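Local coordinates for protein tyrocidine synthase 2 (Brevibacillus parabrevis, PDB 6TA8) that belongs to the large multidomain synthetases and is represented in the model by its condensation domain, a fold built round two mixed beta sheets, at residues Q77-V80 against E81-A85; R125-E128 against L129-I133; V170-R173 against I174-D178. All coordinates share one frame; numbering follows the deposited sequence.

Followed from the N terminus, the three contacts illustrate how a helix arranges neighbouring side chains along its own turns while meeting the rest of the fold. Each lies in an unbroken run of chain, so none closes a long loop, and they follow in series without nesting or crossing. Contact 1 ends helix 69-82, contact 2 lies within helix 122-134, which connects strands 110-115 and 145-152 of the five-stranded mixed sheet, and contact 3 lies early in helix 169-187. Contacts 1 and 3 touch: H83 NE2 lies 2.7 Å from D178 OD2, a probable hydrogen bond, and I79 packs on L175. Contact 2 stands apart, its centre about 25 Å from that of contact 1 and about 24 Å from that of contact 3.

Contact 1: residues Q77-V80 against E81-A85; sequences QQIV and EHHDA
E81 crosses Q78 at a slant and meets Q77 O at the C-terminal end of helix 69-82, and illustrates how a last helical turn is finished by side chains as well as by backbone bonds. E81 CB rests 3.4 Å from Q77 O. Beyond CG the chain is extended, and E81 OE2 comes within 3.9 Å of Q78 OE1, the carboxylate and amide planes 30° apart. No hydrogen bond joins these two groups; E81 OE2 instead forms a salt bridge with R108 NH1, which also bonds Q77 O and so bridges the start and end of this turn. Q78 gets there by placing CG on the far side of CB from the backbone N (chi1 -174°) and then bending at chi2, while Q78 O accepts H82 N at 2.8 Å. V80 is buried, and its carbonyl O accepts a hydrogen bond from R87 NH1. The helix ends with H82; at H83 the backbone departs from the helical path, yet H83 N still reaches I79 O at 2.8 Å in a nearly straight bond (172°). The H83 ring, whose NE2 is taken by D178, has H82 ND1 3.8 Å above its plane, over the centre. At its edge, in the ring plane, I79 CG2 meets H83 CD2 at 4.0 Å.

Contact 2: residues R125-E128 against L129-I133; sequences RILE and LSDQI
R125 and L129, one turn apart on helix 122-134, make a close side-chain meeting in this part of a beta-alpha-beta crossover, in which the helix links the parallel neighbouring strands 110-115 and 145-152. The methyl L129 CD1 sits 3.5 Å above one face of the R125 guanidinium, displaced toward its rim, and approaches R125 NE to 3.6 Å. A bend at chi2 (56°) turns the arginine chain so that its flat end lies across the leucine. R125 NE, buried by the contact, has no polar partner in the model. Tightly held as well is S130, whose N and OG both donate to I126 O, at 2.8 Å and 2.7 Å respectively. The hydroxyl approaches from well above the carbonyl plane, 45° out of it, while the amide lies closer to that plane. On the buried face I126 and L129 pack on F150 of strand 145-152, and S130 on L159 of strand 155-163.

The solvent side, with L127, E128 and Q132 exposed, is looser. L127 and D131 run alongside each other, with L127 CD1 and D131 OD2 3.9 Å apart, and D131 OD1 accepts a hydrogen bond from Q409 N. E128 and Q132 also point the same way, but their carboxylate and amide planes stand at right angles, and the nearest side-chain approach is E128 CG to Q132 NE2, 4.0 Å.

Contact 3: residues V170-R173 against I174-D178; sequences VSWR and ILFED
F176 N donates a hydrogen bond of 2.9 Å to W172 O, and the F176 ring also packs one face over that oxygen. W172 O stands 3.1 Å above the ring plane, displaced toward the rim on the side of F176 CG. The ring is brought there by a first torsion (chi1 -57°) that sets CG opposite the carbonyl carbon and swings the phenyl group back along the helix. It then reaches the indole, where F176 CE1 lies 3.9 Å from W172 CE3, the two side chains crossing at a slant. From the position just before F176, L175 CD1 approaches W172 CE3 at 3.7 Å, so two apolar groups meet the six-membered part of the indole. Beyond the helix, W172 packs on V160 and I162, and F176 meets F402 edge-to-face. R173 points elsewhere, its NH2 bonding L388 O; on another flank S171 OG is hydrogen-bonded to D168, R307 and G321. E177 N reaches R173 O at 3.1 Å and continues the i to i+4 backbone pattern. This is the opening of the long helix that starts at the final glycine of the HHxxxDG signature of condensation domains, its aromatic side laid against the five-stranded mixed sheet.

Contact 1: residues Q77-V80 against E81-A85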
loop_
_atom_site.group_PDB
_atom_site.type_symbol
_atom_site.label_atom_id
_atom_site.label_comp_id
_atom_site.label_asym_id
_atom_site.label_seq_id
_atom_site.Cartn_x
_atom_site.Cartn_y
_atom_site.Cartn_z
ATOM N N GLN A 77 12.581 -5.186 19.944
ATOM C CA GLN A 77 13.955 -4.710 20.072
ATOM C C GLN A 77 14.865 -5.364 19.041
ATOM O O GLN A 77 15.826 -4.740 18.576
ATOM C CB GLN A 77 14.479 -4.975 21.484
ATOM C CG GLN A 77 13.988 -3.988 22.533
ATOM C CD GLN A 77 14.724 -2.666 22.481
ATOM O OE1 GLN A 77 15.907 -2.613 22.148
ATOM N NE2 GLN A 77 14.025 -1.586 22.815
ATOM N N GLN A 78 14.578 -6.612 18.672
ATOM C CA GLN A 78 15.359 -7.292 17.646
ATOM C C GLN A 78 14.866 -6.960 16.242
ATOM O O GLN A 78 15.672 -6.898 15.307
ATOM C CB GLN A 78 15.319 -8.805 17.874
ATOM C CG GLN A 78 16.213 -9.603 16.939
ATOM C CD GLN A 78 17.688 -9.360 17.187
ATOM O OE1 GLN A 78 18.090 -8.963 18.282
ATOM N NE2 GLN A 78 18.506 -9.600 16.169
ATOM N N ILE A 79 13.560 -6.741 16.079
ATOM C CA ILE A 79 13.013 -6.420 14.763
ATOM C C ILE A 79 13.548 -5.080 14.275
ATOM O O ILE A 79 14.036 -4.960 13.145
ATOM C CB ILE A 79 11.475 -6.430 14.805
ATOM C CG1 ILE A 79 10.951 -7.865 14.903
ATOM C CG2 ILE A 79 10.902 -5.733 13.583
ATOM C CD1 ILE A 79 9.448 -7.954 15.006
ATOM N N VAL A 80 13.468 -4.050 15.123
ATOM C CA VAL A 80 13.906 -2.718 14.721
ATOM C C VAL A 80 15.418 -2.674 14.532
ATOM O O VAL A 80 15.928 -1.892 13.721
ATOM C CB VAL A 80 13.425 -1.675 15.747
ATOM C CG1 VAL A 80 13.748 -0.274 15.277
ATOM C CG2 VAL A 80 11.928 -1.817 15.975
ATOM N N GLU A 81 16.160 -3.510 15.262
ATOM C CA GLU A 81 17.596 -3.607 15.030
ATOM C C GLU A 81 17.892 -4.330 13.720
ATOM O O GLU A 81 18.824 -3.962 12.996
ATOM C CB GLU A 81 18.272 -4.317 16.205
ATOM C CG GLU A 81 19.467 -5.177 15.819
ATOM C CD GLU A 81 20.369 -5.490 16.997
ATOM O OE1 GLU A 81 21.584 -5.690 16.779
ATOM O OE2 GLU A 81 19.864 -5.538 18.138
ATOM N N HIS A 82 17.101 -5.355 13.395
ATOM C CA HIS A 82 17.339 -6.122 12.176
ATOM C C HIS A 82 16.977 -5.312 10.937
ATOM O O HIS A 82 17.793 -5.158 10.022
ATOM C CB HIS A 82 16.546 -7.428 12.218
ATOM C CG HIS A 82 16.992 -8.439 11.209
ATOM N ND1 HIS A 82 16.539 -8.440 9.908
ATOM C CD2 HIS A 82 17.847 -9.483 11.312
ATOM C CE1 HIS A 82 17.099 -9.441 9.251
ATOM N NE2 HIS A 82 17.898 -10.088 10.079
ATOM N N HIS A 83 15.756 -4.785 10.889
ATOM C CA HIS A 83 15.288 -3.993 9.754
ATOM C C HIS A 83 15.645 -2.535 10.014
ATOM O O HIS A 83 14.950 -1.833 10.753
ATOM C CB HIS A 83 13.790 -4.192 9.549
ATOM C CG HIS A 83 13.398 -5.624 9.352
ATOM N ND1 HIS A 83 13.644 -6.307 8.181
ATOM C CD2 HIS A 83 12.785 -6.504 10.179
ATOM C CE1 HIS A 83 13.198 -7.545 8.293
ATOM N NE2 HIS A 83 12.671 -7.691 9.497
ATOM N N ASP A 84 16.735 -2.075 9.393
ATOM C CA ASP A 84 17.285 -0.760 9.698
ATOM C C ASP A 84 16.377 0.383 9.263
ATOM O O ASP A 84 16.486 1.482 9.818
ATOM C CB ASP A 84 18.658 -0.604 9.041
ATOM C CG ASP A 84 19.650 -1.650 9.510
ATOM O OD1 ASP A 84 20.240 -1.471 10.596
ATOM O OD2 ASP A 84 19.836 -2.654 8.792
ATOM N N ALA A 85 15.490 0.157 8.292
ATOM C CA ALA A 85 14.621 1.231 7.822
ATOM C C ALA A 85 13.648 1.709 8.894
ATOM O O ALA A 85 13.169 2.844 8.812
ATOM C CB ALA A 85 13.844 0.783 6.585
#

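Contact 2: residues R125-E128 against L129-I133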
loop_
_atom_site.group_PDB
_atom_site.type_symbol
_atom_site.label_atom_id
_atom_site.label_comp_id
_atom_site.label_asym_id
_atom_site.label_seq_id
_atom_site.Cartn_x
_atom_site.Cartn_y
_atom_site.Cartn_z
ATOM N N ARG A 125 -13.135 1.854 24.273
ATOM C CA ARG A 125 -11.941 2.312 24.974
ATOM C C ARG A 125 -10.676 2.006 24.181
ATOM O O ARG A 125 -9.732 2.805 24.182
ATOM C CB ARG A 125 -11.876 1.673 26.362
ATOM C CG ARG A 125 -10.648 2.050 27.176
ATOM C CD ARG A 125 -10.516 3.555 27.329
ATOM N NE ARG A 125 -9.444 3.914 28.253
ATOM C CZ ARG A 125 -8.993 5.151 28.431
ATOM N NH1 ARG A 125 -9.520 6.156 27.745
ATOM N NH2 ARG A 125 -8.013 5.384 29.294
ATOM N N ILE A 126 -10.637 0.860 23.499
ATOM C CA ILE A 126 -9.466 0.519 22.697
ATOM C C ILE A 126 -9.381 1.414 21.467
ATOM O O ILE A 126 -8.304 1.912 21.119
ATOM C CB ILE A 126 -9.493 -0.974 22.320
ATOM C CG1 ILE A 126 -9.044 -1.825 23.510
ATOM C CG2 ILE A 126 -8.614 -1.247 21.109
ATOM C CD1 ILE A 126 -9.266 -3.306 23.327
ATOM N N LEU A 127 -10.514 1.646 20.797
ATOM C CA LEU A 127 -10.515 2.513 19.622
ATOM C C LEU A 127 -10.117 3.939 19.988
ATOM O O LEU A 127 -9.409 4.609 19.226
ATOM C CB LEU A 127 -11.891 2.493 18.958
ATOM C CG LEU A 127 -12.125 3.503 17.833
ATOM C CD1 LEU A 127 -11.191 3.233 16.662
ATOM C CD2 LEU A 127 -13.578 3.483 17.383
ATOM N N GLU A 128 -10.563 4.419 21.152
ATOM C CA GLU A 128 -10.208 5.769 21.580
ATOM C C GLU A 128 -8.718 5.882 21.874
ATOM O O GLU A 128 -8.077 6.870 21.496
ATOM C CB GLU A 128 -11.032 6.161 22.807
ATOM C CG GLU A 128 -10.940 7.633 23.176
ATOM C CD GLU A 128 -11.881 8.009 24.306
ATOM O OE1 GLU A 128 -12.384 7.095 24.993
ATOM O OE2 GLU A 128 -12.117 9.219 24.505
ATOM N N LEU A 129 -8.147 4.881 22.549
ATOM C CA LEU A 129 -6.713 4.897 22.819
ATOM C C LEU A 129 -5.901 4.653 21.553
ATOM O O LEU A 129 -4.780 5.161 21.431
ATOM C CB LEU A 129 -6.364 3.853 23.878
ATOM C CG LEU A 129 -6.807 4.153 25.311
ATOM C CD1 LEU A 129 -6.712 2.904 26.169
ATOM C CD2 LEU A 129 -5.974 5.279 25.905
ATOM N N SER A 130 -6.444 3.884 20.607
ATOM C CA SER A 130 -5.716 3.614 19.370
ATOM C C SER A 130 -5.520 4.886 18.555
ATOM O O SER A 130 -4.423 5.136 18.043
ATOM C CB SER A 130 -6.451 2.556 18.547
ATOM O OG SER A 130 -6.452 1.303 19.208
ATOM N N ASP A 131 -6.566 5.706 18.434
ATOM C CA ASP A 131 -6.468 6.927 17.639
ATOM C C ASP A 131 -5.427 7.883 18.209
ATOM O O ASP A 131 -4.698 8.539 17.456
ATOM C CB ASP A 131 -7.834 7.609 17.556
ATOM C CG ASP A 131 -8.673 7.095 16.403
ATOM O OD1 ASP A 131 -8.101 6.823 15.328
ATOM O OD2 ASP A 131 -9.904 6.962 16.571
ATOM N N GLN A 132 -5.343 7.976 19.539
ATOM C CA GLN A 132 -4.348 8.851 20.152
ATOM C C GLN A 132 -2.933 8.369 19.860
ATOM O O GLN A 132 -2.021 9.180 19.666
ATOM C CB GLN A 132 -4.584 8.938 21.661
ATOM C CG GLN A 132 -5.989 9.366 22.040
ATOM C CD GLN A 132 -6.202 9.402 23.539
ATOM O OE1 GLN A 132 -5.247 9.470 24.313
ATOM N NE2 GLN A 132 -7.461 9.354 23.958
ATOM N N ILE A 133 -2.732 7.049 19.823
ATOM C CA ILE A 133 -1.419 6.509 19.493
ATOM C C ILE A 133 -1.126 6.681 18.007
ATOM O O ILE A 133 0.034 6.858 17.610
ATOM C CB ILE A 133 -1.336 5.035 19.934
ATOM C CG1 ILE A 133 -1.538 4.933 21.449
ATOM C CG2 ILE A 133 -0.006 4.414 19.532
ATOM C CD1 ILE A 133 -1.729 3.524 21.954
#

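Contact 3: residues V170-R173 against I174-D178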
loop_
_atom_site.group_PDB
_atom_site.type_symbol
_atom_site.label_atom_id
_atom_site.label_comp_id
_atom_site.label_asym_id
_atom_site.label_seq_id
_atom_site.Cartn_x
_atom_site.Cartn_y
_atom_site.Cartn_z
ATOM N N VAL A 170 4.132 -5.363 1.264
ATOM C CA VAL A 170 5.049 -6.497 1.348
ATOM C C VAL A 170 5.849 -6.444 2.643
ATOM O O VAL A 170 6.139 -7.481 3.252
ATOM C CB VAL A 170 5.966 -6.534 0.111
ATOM C CG1 VAL A 170 6.994 -7.649 0.236
ATOM C CG2 VAL A 170 5.143 -6.707 -1.156
ATOM N N SER A 171 6.210 -5.238 3.092
ATOM C CA SER A 171 6.958 -5.102 4.338
ATOM C C SER A 171 6.174 -5.638 5.529
ATOM O O SER A 171 6.769 -6.155 6.480
ATOM C CB SER A 171 7.332 -3.637 4.570
ATOM O OG SER A 171 8.136 -3.137 3.514
ATOM N N TRP A 172 4.844 -5.529 5.496
ATOM C CA TRP A 172 4.037 -6.042 6.599
ATOM C C TRP A 172 4.057 -7.565 6.646
ATOM O O TRP A 172 3.994 -8.148 7.735
ATOM C CB TRP A 172 2.602 -5.529 6.484
ATOM C CG TRP A 172 2.425 -4.140 7.016
ATOM C CD1 TRP A 172 2.237 -3.000 6.290
ATOM C CD2 TRP A 172 2.423 -3.743 8.392
ATOM N NE1 TRP A 172 2.117 -1.918 7.129
ATOM C CE2 TRP A 172 2.228 -2.348 8.426
ATOM C CE3 TRP A 172 2.567 -4.433 9.600
ATOM C CZ2 TRP A 172 2.173 -1.631 9.617
ATOM C CZ3 TRP A 172 2.513 -3.719 10.783
ATOM C CH2 TRP A 172 2.317 -2.332 10.783
ATOM N N ARG A 173 4.148 -8.224 5.488
ATOM C CA ARG A 173 4.251 -9.679 5.481
ATOM C C ARG A 173 5.573 -10.137 6.084
ATOM O O ARG A 173 5.624 -11.161 6.777
ATOM C CB ARG A 173 4.095 -10.214 4.057
ATOM C CG ARG A 173 2.999 -9.535 3.257
ATOM C CD ARG A 173 3.127 -9.853 1.778
ATOM N NE ARG A 173 2.019 -10.673 1.298
ATOM C CZ ARG A 173 1.006 -10.206 0.578
ATOM N NH1 ARG A 173 0.039 -11.021 0.178
ATOM N NH2 ARG A 173 0.960 -8.921 0.255
ATOM N N ILE A 174 6.654 -9.391 5.836
ATOM C CA ILE A 174 7.926 -9.696 6.485
ATOM C C ILE A 174 7.825 -9.470 7.987
ATOM O O ILE A 174 8.448 -10.192 8.774
ATOM C CB ILE A 174 9.056 -8.856 5.862
ATOM C CG1 ILE A 174 9.064 -9.012 4.342
ATOM C CG2 ILE A 174 10.405 -9.252 6.441
ATOM C CD1 ILE A 174 10.044 -8.098 3.644
ATOM N N LEU A 175 7.039 -8.477 8.409
ATOM C CA LEU A 175 6.855 -8.228 9.835
ATOM C C LEU A 175 6.102 -9.374 10.498
ATOM O O LEU A 175 6.488 -9.839 11.577
ATOM C CB LEU A 175 6.117 -6.907 10.045
ATOM C CG LEU A 175 6.974 -5.643 10.092
ATOM C CD1 LEU A 175 6.132 -4.454 10.517
ATOM C CD2 LEU A 175 8.152 -5.832 11.030
ATOM N N PHE A 176 5.019 -9.840 9.868
ATOM C CA PHE A 176 4.250 -10.944 10.432
ATOM C C PHE A 176 5.100 -12.203 10.554
ATOM O O PHE A 176 4.945 -12.977 11.504
ATOM C CB PHE A 176 3.014 -11.221 9.574
ATOM C CG PHE A 176 2.110 -10.033 9.403
ATOM C CD1 PHE A 176 1.998 -9.075 10.398
ATOM C CD2 PHE A 176 1.366 -9.877 8.244
ATOM C CE1 PHE A 176 1.165 -7.983 10.239
ATOM C CE2 PHE A 176 0.531 -8.788 8.078
ATOM C CZ PHE A 176 0.430 -7.840 9.077
ATOM N N GLU A 177 6.004 -12.423 9.597
ATOM C CA GLU A 177 6.875 -13.591 9.658
ATOM C C GLU A 177 7.908 -13.445 10.770
ATOM O O GLU A 177 8.072 -14.345 11.601
ATOM C CB GLU A 177 7.565 -13.800 8.308
ATOM C CG GLU A 177 6.729 -14.545 7.277
ATOM C CD GLU A 177 7.343 -14.500 5.887
ATOM O OE1 GLU A 177 6.998 -13.584 5.110
ATOM O OE2 GLU A 177 8.174 -15.379 5.573
ATOM N N ASP A 178 8.606 -12.309 10.803
ATOM C CA ASP A 178 9.712 -12.148 11.741
ATOM C C ASP A 178 9.217 -12.017 13.178
ATOM O O ASP A 178 9.852 -12.532 14.104
ATOM C CB ASP A 178 10.558 -10.938 11.346
ATOM C CG ASP A 178 11.403 -11.197 10.111
ATOM O OD1 ASP A 178 11.254 -12.278 9.500
ATOM O OD2 ASP A 178 12.217 -10.319 9.750
#